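Local coordinates for Udp-n-acetylglucosamine pyrophosphorylase (Trypanosoma brucei, PDB 4BQH), which probably catalyses the formation of UDP-N-acetylglucosamine and diphosphate from UTP and N-acetylglucosamine 1-phosphate, and is captured here with a bound inhibitor, at residues 118-123 with 176-181; 130-135 with 186-191; 149-154 with 279-284. All coordinates share one frame; numbering follows the deposited sequence.

Contact 1: 118-123 with 176-181; sequences ILAGGS and LLVMTS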
loop_
_atom_site.group_PDB
_atom_site.type_symbol
_atom_site.label_atom_id
_atom_site.label_comp_id
_atom_site.label_asym_id
_atom_site.label_seq_id
_atom_site.Cartn_x
_atom_site.Cartn_y
_atom_site.Cartn_z
ATOM N N ILE A 118 -3.591 3.389 -3.345
ATOM C CA ILE A 118 -2.703 3.953 -2.310
ATOM C C ILE A 118 -3.446 4.020 -0.975
ATOM O O ILE A 118 -4.524 4.639 -0.884
ATOM C CB ILE A 118 -2.308 5.421 -2.609
ATOM C CG1 ILE A 118 -1.633 5.572 -3.958
ATOM C CG2 ILE A 118 -1.400 5.926 -1.477
ATOM C CD1 ILE A 118 -1.270 7.026 -4.293
ATOM N N LEU A 119 -2.892 3.396 0.073
ATOM C CA LEU A 119 -3.491 3.494 1.417
ATOM C C LEU A 119 -3.104 4.854 1.986
ATOM O O LEU A 119 -1.909 5.111 2.280
ATOM C CB LEU A 119 -2.985 2.343 2.307
ATOM C CG LEU A 119 -3.157 0.923 1.748
ATOM C CD1 LEU A 119 -2.308 -0.060 2.543
ATOM C CD2 LEU A 119 -4.618 0.497 1.782
ATOM N N ALA A 120 -4.108 5.719 2.115
ATOM C CA ALA A 120 -3.893 7.141 2.353
ATOM C C ALA A 120 -4.698 7.705 3.514
ATOM O O ALA A 120 -5.052 8.893 3.519
ATOM C CB ALA A 120 -4.172 7.924 1.075
ATOM N N GLY A 121 -4.967 6.864 4.509
ATOM C CA GLY A 121 -5.787 7.266 5.632
ATOM C C GLY A 121 -4.994 7.836 6.790
ATOM O O GLY A 121 -5.574 8.443 7.688
ATOM N N GLY A 122 -3.675 7.636 6.783
ATOM C CA GLY A 122 -2.848 8.027 7.934
ATOM C C GLY A 122 -2.328 9.448 7.840
ATOM O O GLY A 122 -2.097 9.978 6.733
ATOM N N SER A 123 -2.124 10.057 9.004
ATOM C CA SER A 123 -1.533 11.378 9.079
ATOM C C SER A 123 -0.008 11.318 9.252
ATOM O O SER A 123 0.572 10.247 9.471
ATOM C CB SER A 123 -2.162 12.172 10.224
ATOM O OG SER A 123 -1.511 11.908 11.454
ATOM N N LEU A 176 -5.715 5.251 -10.566
ATOM C CA LEU A 176 -5.175 5.530 -9.249
ATOM C C LEU A 176 -6.350 5.614 -8.282
ATOM O O LEU A 176 -7.288 6.411 -8.470
ATOM C CB LEU A 176 -4.386 6.855 -9.250
ATOM C CG LEU A 176 -3.798 7.244 -7.886
ATOM C CD1 LEU A 176 -2.859 6.166 -7.354
ATOM C CD2 LEU A 176 -3.063 8.566 -7.962
ATOM N N LEU A 177 -6.298 4.781 -7.247
ATOM C CA LEU A 177 -7.353 4.724 -6.238
ATOM C C LEU A 177 -6.736 5.238 -4.954
ATOM O O LEU A 177 -5.776 4.635 -4.447
ATOM C CB LEU A 177 -7.803 3.266 -6.057
ATOM C CG LEU A 177 -7.949 2.385 -7.301
ATOM C CD1 LEU A 177 -8.432 1.000 -6.870
ATOM C CD2 LEU A 177 -8.910 3.049 -8.279
ATOM N N VAL A 178 -7.235 6.367 -4.458
ATOM C CA VAL A 178 -6.638 6.986 -3.278
ATOM C C VAL A 178 -7.577 6.724 -2.089
ATOM O O VAL A 178 -8.678 7.273 -2.041
ATOM C CB VAL A 178 -6.447 8.508 -3.499
ATOM C CG1 VAL A 178 -5.842 9.164 -2.256
ATOM C CG2 VAL A 178 -5.556 8.724 -4.708
ATOM N N MET A 179 -7.154 5.858 -1.167
ATOM C CA MET A 179 -8.035 5.471 -0.072
ATOM C C MET A 179 -7.837 6.388 1.125
ATOM O O MET A 179 -6.905 6.245 1.908
ATOM C CB MET A 179 -7.892 3.992 0.332
ATOM C CG MET A 179 -9.084 3.599 1.220
ATOM S SD MET A 179 -9.057 1.847 1.651
ATOM C CE MET A 179 -7.852 1.853 2.955
ATOM N N THR A 180 -8.749 7.337 1.247
ATOM C CA THR A 180 -8.631 8.402 2.231
ATOM C C THR A 180 -9.263 7.932 3.551
ATOM O O THR A 180 -9.762 6.814 3.655
ATOM C CB THR A 180 -9.372 9.633 1.714
ATOM O OG1 THR A 180 -10.708 9.241 1.359
ATOM C CG2 THR A 180 -8.666 10.195 0.461
ATOM N N SER A 181 -9.244 8.802 4.554
ATOM C CA SER A 181 -10.145 8.652 5.693
ATOM C C SER A 181 -11.356 9.565 5.509
ATOM O O SER A 181 -11.320 10.520 4.713
ATOM C CB SER A 181 -9.429 8.989 7.008
ATOM O OG SER A 181 -9.140 10.384 7.113
#
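Ile118 and Met179 lie on two neighbouring parallel strands of the Rossmann-like central sheet that marks the GT-A nucleotidyltransferase fold. Ile118 sits opposite Val178 and bonds to the residues on either side of it, Leu177 and Met179: its N donates to Leu177 O at 2.7 Å, and its O accepts from Met179 N at 2.9 Å. In each bond the donor N lies almost in line with the acceptor C=O. One step on, Ala120 N reaches Met179 O at 2.9 Å, but the N-H...O angle falls to 135° and the donor tilts 24° from the carbonyl plane, a less direct bond than the two before it.

The side chain of Met179 can be followed outward on the face it shares with Leu119. Its CB passes 3.6 Å from Ile118 O. CG stands anti to the backbone N (chi1 -166°) and continues straight to SD; the bend at chi3 then swings CE to 3.7 Å from Leu119 CD2, and the two side chains run alongside each other with the same heading. Ile118, Leu176 and Val178 line the other face. There the Ile118 and Leu176 side chains meet at an angle, their CD1 methyls 3.6 Å apart, while Ala120 CB touches Val178 CG1 at 3.9 Å.

Beyond the pair, Thr180 OG1 bonds to Asp185, at the start of the following helix, and the Asn184 amide bridges the two backbones, ND2 to Ala120 O and OD1 to Ser181 N. Helix 147-166 packs on the Ile118 face through His151, Phe148 and Cys152, helix 241-246 packs on Leu119 and Met179, and strands 275-280 and 205-209 flank the pair in the sheet.

Contact 2: 130-135 with 186-191; sequences DKPKGF and AETQRF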
loop_
_atom_site.group_PDB
_atom_site.type_symbol
_atom_site.label_atom_id
_atom_site.label_comp_id
_atom_site.label_asym_id
_atom_site.label_seq_id
_atom_site.Cartn_x
_atom_site.Cartn_y
_atom_site.Cartn_z
ATOM N N ASP A 130 0.984 17.559 10.910
ATOM C CA ASP A 130 -0.452 17.307 11.110
ATOM C C ASP A 130 -1.305 17.450 9.849
ATOM O O ASP A 130 -2.349 18.115 9.845
ATOM C CB ASP A 130 -1.002 18.167 12.258
ATOM C CG ASP A 130 -0.625 17.614 13.639
ATOM O OD1 ASP A 130 0.564 17.279 13.865
ATOM O OD2 ASP A 130 -1.526 17.517 14.502
ATOM N N LYS A 131 -0.841 16.816 8.782
ATOM C CA LYS A 131 -1.551 16.750 7.514
ATOM C C LYS A 131 -1.487 15.280 7.073
ATOM O O LYS A 131 -0.792 14.504 7.710
ATOM C CB LYS A 131 -0.872 17.678 6.504
ATOM C CG LYS A 131 -1.264 19.139 6.706
ATOM C CD LYS A 131 -0.274 20.091 6.059
ATOM C CE LYS A 131 -0.614 21.543 6.378
ATOM N NZ LYS A 131 -1.897 21.950 5.723
ATOM N N PRO A 132 -2.225 14.891 6.014
ATOM C CA PRO A 132 -2.114 13.496 5.580
ATOM C C PRO A 132 -0.694 13.173 5.183
ATOM O O PRO A 132 0.029 14.034 4.669
ATOM C CB PRO A 132 -3.060 13.435 4.367
ATOM C CG PRO A 132 -4.050 14.499 4.649
ATOM C CD PRO A 132 -3.224 15.618 5.207
ATOM N N LYS A 133 -0.275 11.941 5.429
ATOM C CA LYS A 133 1.112 11.570 5.153
ATOM C C LYS A 133 1.545 11.765 3.706
ATOM O O LYS A 133 2.710 12.085 3.455
ATOM C CB LYS A 133 1.423 10.133 5.618
ATOM C CG LYS A 133 2.909 9.796 5.470
ATOM C CD LYS A 133 3.288 8.480 6.114
ATOM C CE LYS A 133 3.307 8.586 7.640
ATOM N NZ LYS A 133 3.662 7.269 8.209
ATOM N N GLY A 134 0.619 11.599 2.757
ATOM C CA GLY A 134 0.946 11.807 1.347
ATOM C C GLY A 134 1.402 13.223 1.014
ATOM O O GLY A 134 2.050 13.448 -0.010
ATOM N N PHE A 135 1.066 14.176 1.879
ATOM C CA PHE A 135 1.495 15.576 1.687
ATOM C C PHE A 135 2.971 15.751 2.052
ATOM O O PHE A 135 3.610 16.756 1.666
ATOM C CB PHE A 135 0.686 16.547 2.589
ATOM C CG PHE A 135 -0.772 16.724 2.228
ATOM C CD1 PHE A 135 -1.547 15.690 1.721
ATOM C CD2 PHE A 135 -1.401 17.939 2.495
ATOM C CE1 PHE A 135 -2.889 15.873 1.448
ATOM C CE2 PHE A 135 -2.743 18.127 2.209
ATOM C CZ PHE A 135 -3.489 17.092 1.689
ATOM N N ALA A 186 -11.600 15.362 2.029
ATOM C CA ALA A 186 -11.750 16.665 1.381
ATOM C C ALA A 186 -10.417 17.369 1.204
ATOM O O ALA A 186 -10.127 17.895 0.135
ATOM C CB ALA A 186 -12.716 17.529 2.184
ATOM N N GLU A 187 -9.596 17.382 2.249
ATOM C CA GLU A 187 -8.315 18.058 2.162
ATOM C C GLU A 187 -7.392 17.333 1.174
ATOM O O GLU A 187 -6.610 17.977 0.478
ATOM C CB GLU A 187 -7.679 18.251 3.549
ATOM C CG GLU A 187 -7.065 17.011 4.179
ATOM C CD GLU A 187 -6.562 17.255 5.597
ATOM O OE1 GLU A 187 -5.769 18.191 5.808
ATOM O OE2 GLU A 187 -6.967 16.504 6.501
ATOM N N THR A 188 -7.526 16.008 1.084
ATOM C CA THR A 188 -6.747 15.242 0.096
ATOM C C THR A 188 -7.151 15.600 -1.348
ATOM O O THR A 188 -6.295 15.862 -2.199
ATOM C CB THR A 188 -6.826 13.721 0.348
ATOM O OG1 THR A 188 -6.366 13.435 1.687
ATOM C CG2 THR A 188 -5.926 12.948 -0.674
ATOM N N GLN A 189 -8.450 15.656 -1.613
ATOM C CA GLN A 189 -8.910 16.015 -2.969
ATOM C C GLN A 189 -8.453 17.416 -3.336
ATOM O O GLN A 189 -8.020 17.643 -4.467
ATOM C CB GLN A 189 -10.418 15.914 -3.068
ATOM C CG GLN A 189 -10.916 14.488 -2.921
ATOM C CD GLN A 189 -12.296 14.314 -3.472
ATOM O OE1 GLN A 189 -12.569 14.701 -4.600
ATOM N NE2 GLN A 189 -13.179 13.747 -2.679
ATOM N N ARG A 190 -8.537 18.337 -2.372
ATOM C CA ARG A 190 -8.061 19.719 -2.570
ATOM C C ARG A 190 -6.584 19.788 -2.950
ATOM O O ARG A 190 -6.199 20.498 -3.871
ATOM C CB ARG A 190 -8.307 20.561 -1.321
ATOM C CG ARG A 190 -9.690 21.171 -1.249
ATOM C CD ARG A 190 -9.648 22.365 -0.297
ATOM N NE ARG A 190 -10.943 23.032 -0.184
ATOM C CZ ARG A 190 -11.364 24.017 -0.977
ATOM N NH1 ARG A 190 -10.602 24.465 -1.973
ATOM N NH2 ARG A 190 -12.561 24.548 -0.778
ATOM N N PHE A 191 -5.755 19.059 -2.218
ATOM C CA PHE A 191 -4.321 18.979 -2.509
ATOM C C PHE A 191 -4.071 18.484 -3.940
ATOM O O PHE A 191 -3.254 19.050 -4.645
ATOM C CB PHE A 191 -3.658 18.065 -1.464
ATOM C CG PHE A 191 -2.156 17.975 -1.556
ATOM C CD1 PHE A 191 -1.347 19.037 -1.158
ATOM C CD2 PHE A 191 -1.543 16.789 -1.986
ATOM C CE1 PHE A 191 0.037 18.932 -1.202
ATOM C CE2 PHE A 191 -0.151 16.682 -2.043
ATOM C CZ PHE A 191 0.641 17.755 -1.650
#
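Phe135 and Phe191 form a face-to-face stack that fastens a 3-10 turn to helix 185-194 in the GT-A-type nucleotidyltransferase fold. The ring centroids are 3.9 Å apart and the planes are inclined by only 14°; the two rings come from opposing backbones and overlap. For Phe191, CG anti to the backbone N (chi1 -175°) sends the ring from the helix across the Phe135 face. The other face of Phe135 is taken by Pro132 of its own turn, whose CD lies 3.6 Å above the ring plane, leaving the ring sandwiched between a proline and a second phenylalanine. At the Phe135 edge the helix backbone comes close, with Glu187 O 3.5 Å from Phe135 CZ; this oxygen also accepts the helical bond from Phe191 N.

Pro132 meets the helix a turn earlier. The carboxylate end of Glu187 meets the proline ring head-on, its carbon CD packing 3.7 Å from Pro132 CD. Thr188, whose hydroxyl bonds to Asn184 O, borders the proline too. Phe148 of helix 147-166 touches both stacked phenylalanines and Thr188. The closest approach of the two stacked side chains is Phe135 CZ to Phe191 CB, at 3.3 Å.

Contact 3: 149-154 with 279-284; sequences MMHCEK and GNIDNL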
loop_
_atom_site.group_PDB
_atom_site.type_symbol
_atom_site.label_atom_id
_atom_site.label_comp_id
_atom_site.label_asym_id
_atom_site.label_seq_id
_atom_site.Cartn_x
_atom_site.Cartn_y
_atom_site.Cartn_z
ATOM N N MET A 149 3.111 13.208 -4.901
ATOM C CA MET A 149 3.643 13.622 -6.187
ATOM C C MET A 149 4.562 12.572 -6.780
ATOM O O MET A 149 4.452 12.260 -7.961
ATOM C CB MET A 149 4.379 14.962 -6.062
ATOM C CG MET A 149 4.966 15.441 -7.377
ATOM S SD MET A 149 5.333 17.190 -7.170
ATOM C CE MET A 149 5.882 17.593 -8.825
ATOM N N MET A 150 5.448 12.003 -5.959
ATOM C CA MET A 150 6.384 10.989 -6.453
ATOM C C MET A 150 5.654 9.702 -6.881
ATOM O O MET A 150 6.032 9.095 -7.879
ATOM C CB MET A 150 7.520 10.718 -5.468
ATOM C CG MET A 150 8.562 11.850 -5.454
ATOM S SD MET A 150 9.895 11.637 -4.250
ATOM C CE MET A 150 8.959 11.750 -2.738
ATOM N N HIS A 151 4.615 9.313 -6.149
ATOM C CA HIS A 151 3.772 8.184 -6.587
ATOM C C HIS A 151 3.180 8.412 -7.948
ATOM O O HIS A 151 3.240 7.521 -8.799
ATOM C CB HIS A 151 2.663 7.850 -5.591
ATOM C CG HIS A 151 2.998 6.687 -4.673
ATOM N ND1 HIS A 151 3.984 6.758 -3.752
ATOM C CD2 HIS A 151 2.428 5.426 -4.543
ATOM C CE1 HIS A 151 4.059 5.573 -3.062
ATOM N NE2 HIS A 151 3.119 4.759 -3.547
ATOM N N CYS A 152 2.627 9.601 -8.179
ATOM C CA CYS A 152 1.980 9.904 -9.458
ATOM C C CYS A 152 2.980 9.972 -10.610
ATOM O O CYS A 152 2.672 9.566 -11.736
ATOM C CB CYS A 152 1.172 11.199 -9.363
ATOM S SG CYS A 152 -0.224 11.085 -8.214
ATOM N N GLU A 153 4.177 10.476 -10.331
ATOM C CA GLU A 153 5.202 10.526 -11.346
ATOM C C GLU A 153 5.695 9.135 -11.707
ATOM O O GLU A 153 6.005 8.868 -12.863
ATOM C CB GLU A 153 6.357 11.417 -10.888
ATOM C CG GLU A 153 5.984 12.874 -10.973
ATOM C CD GLU A 153 7.116 13.816 -10.579
ATOM O OE1 GLU A 153 8.227 13.351 -10.261
ATOM O OE2 GLU A 153 6.865 15.038 -10.598
ATOM N N LYS A 154 5.736 8.217 -10.731
ATOM C CA LYS A 154 6.083 6.837 -11.053
ATOM C C LYS A 154 5.036 6.237 -12.003
ATOM O O LYS A 154 5.389 5.556 -12.959
ATOM C CB LYS A 154 6.222 5.988 -9.781
ATOM C CG LYS A 154 7.479 6.331 -8.968
ATOM C CD LYS A 154 7.480 5.646 -7.594
ATOM C CE LYS A 154 8.813 5.853 -6.871
ATOM N NZ LYS A 154 8.773 5.228 -5.498
ATOM N N GLY A 279 -0.541 -0.505 -1.973
ATOM C CA GLY A 279 0.644 -0.098 -1.196
ATOM C C GLY A 279 0.378 1.083 -0.308
ATOM O O GLY A 279 -0.567 1.837 -0.537
ATOM N N ASN A 280 1.202 1.231 0.737
ATOM C CA ASN A 280 1.056 2.361 1.638
ATOM C C ASN A 280 1.822 3.588 1.113
ATOM O O ASN A 280 2.948 3.456 0.630
ATOM C CB ASN A 280 1.621 1.973 3.009
ATOM C CG ASN A 280 1.150 2.899 4.119
ATOM O OD1 ASN A 280 1.332 4.126 4.088
ATOM N ND2 ASN A 280 0.543 2.290 5.137
ATOM N N ILE A 281 1.200 4.767 1.232
ATOM C CA ILE A 281 1.826 6.010 0.802
ATOM C C ILE A 281 3.125 6.284 1.560
ATOM O O ILE A 281 3.943 7.065 1.091
ATOM C CB ILE A 281 0.853 7.218 0.903
ATOM C CG1 ILE A 281 1.379 8.462 0.124
ATOM C CG2 ILE A 281 0.589 7.580 2.343
ATOM C CD1 ILE A 281 1.954 8.228 -1.260
ATOM N N ASP A 282 3.318 5.626 2.714
ATOM C CA ASP A 282 4.565 5.832 3.502
ATOM C C ASP A 282 5.852 5.252 2.906
ATOM O O ASP A 282 6.950 5.535 3.398
ATOM C CB ASP A 282 4.387 5.374 4.969
ATOM C CG ASP A 282 4.407 3.852 5.158
ATOM O OD1 ASP A 282 4.699 3.063 4.219
ATOM O OD2 ASP A 282 4.116 3.411 6.308
ATOM N N ASN A 283 5.727 4.451 1.853
ATOM C CA ASN A 283 6.882 3.741 1.333
ATOM C C ASN A 283 7.560 4.563 0.260
ATOM O O ASN A 283 7.097 4.604 -0.886
ATOM C CB ASN A 283 6.462 2.389 0.771
ATOM C CG ASN A 283 7.643 1.565 0.322
ATOM O OD1 ASN A 283 8.795 1.976 0.484
ATOM N ND2 ASN A 283 7.374 0.414 -0.259
ATOM N N LEU A 284 8.657 5.227 0.623
ATOM C CA LEU A 284 9.340 6.082 -0.340
ATOM C C LEU A 284 9.875 5.291 -1.527
ATOM O O LEU A 284 10.022 5.846 -2.629
ATOM C CB LEU A 284 10.515 6.806 0.329
ATOM C CG LEU A 284 11.243 7.856 -0.529
ATOM C CD1 LEU A 284 10.340 9.033 -0.900
ATOM C CD2 LEU A 284 12.487 8.371 0.210
HETATM O O HOH W 1 2.992 2.363 -1.994
HETATM O O HOH W 2 8.847 7.833 -4.150
#
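Leu284 O receives a water at 2.8 Å and, directly but weakly, Lys154 NZ at 3.2 Å; the same water accepts from Lys154 NZ, closing a small polar triangle. This joins helix 147-166 to the chain just after the turn that leaves strand 275-280 of the GT-A-type sheet. Lysine carbons extended beyond CG carry the ammonium there, and Ala286 O provides a further acceptor.

The residues Asn280 to Asn283 make a type I beta turn, combined with an Asx turn in which Asn280 OD1 accepts from Asp282 N at 2.8 Å. On its helix-facing side, Ile281 lays CD1 over one face of the His151 imidazole, a CH-pi contact 3.8 Å from the centroid and 23° off the normal, displaced toward ND1. Asn283 O lies at the ring edge near CE1. A second water lies in the ring plane, bonded to His151 NE2 at 2.9 Å and donating to Asn280 O; the ring is thus packed on one face by Ile281 and bonded at NE2 through the water. Ile118 of the adjoining strand touches both His151 and Ile281. One residue before His151, Met150 bends at chi3 to bring CE to 3.6 Å from Leu284 CD1.

Overall arrangement
The three contacts cluster beside the parallel strands 114-119, 175-180 and 275-280 of the mixed central sheet. Contacts 1 and 3 share it directly: strands 114-119 and 275-280 are neighbours, with Leu119 N 2.9 Å from Gly279 O, and Ile118 CG2 packs 3.5 Å from Ile281 CB. Contact 2 meets contact 1 through Gly122 O and Lys133 N, 3.0 Å apart, and contact 3 where Gly134 CA packs against Ile281 CG1 at 3.6 Å. Their segments alternate along the chain, interlocking strand, turn and helix. Centres of contacts 1 and 2 are about 9 Å apart, those of 2 and 3 about 14 Å. The bound inhibitor lies about 8 Å from the Met179 side chain and about 13 Å from that of Asn280.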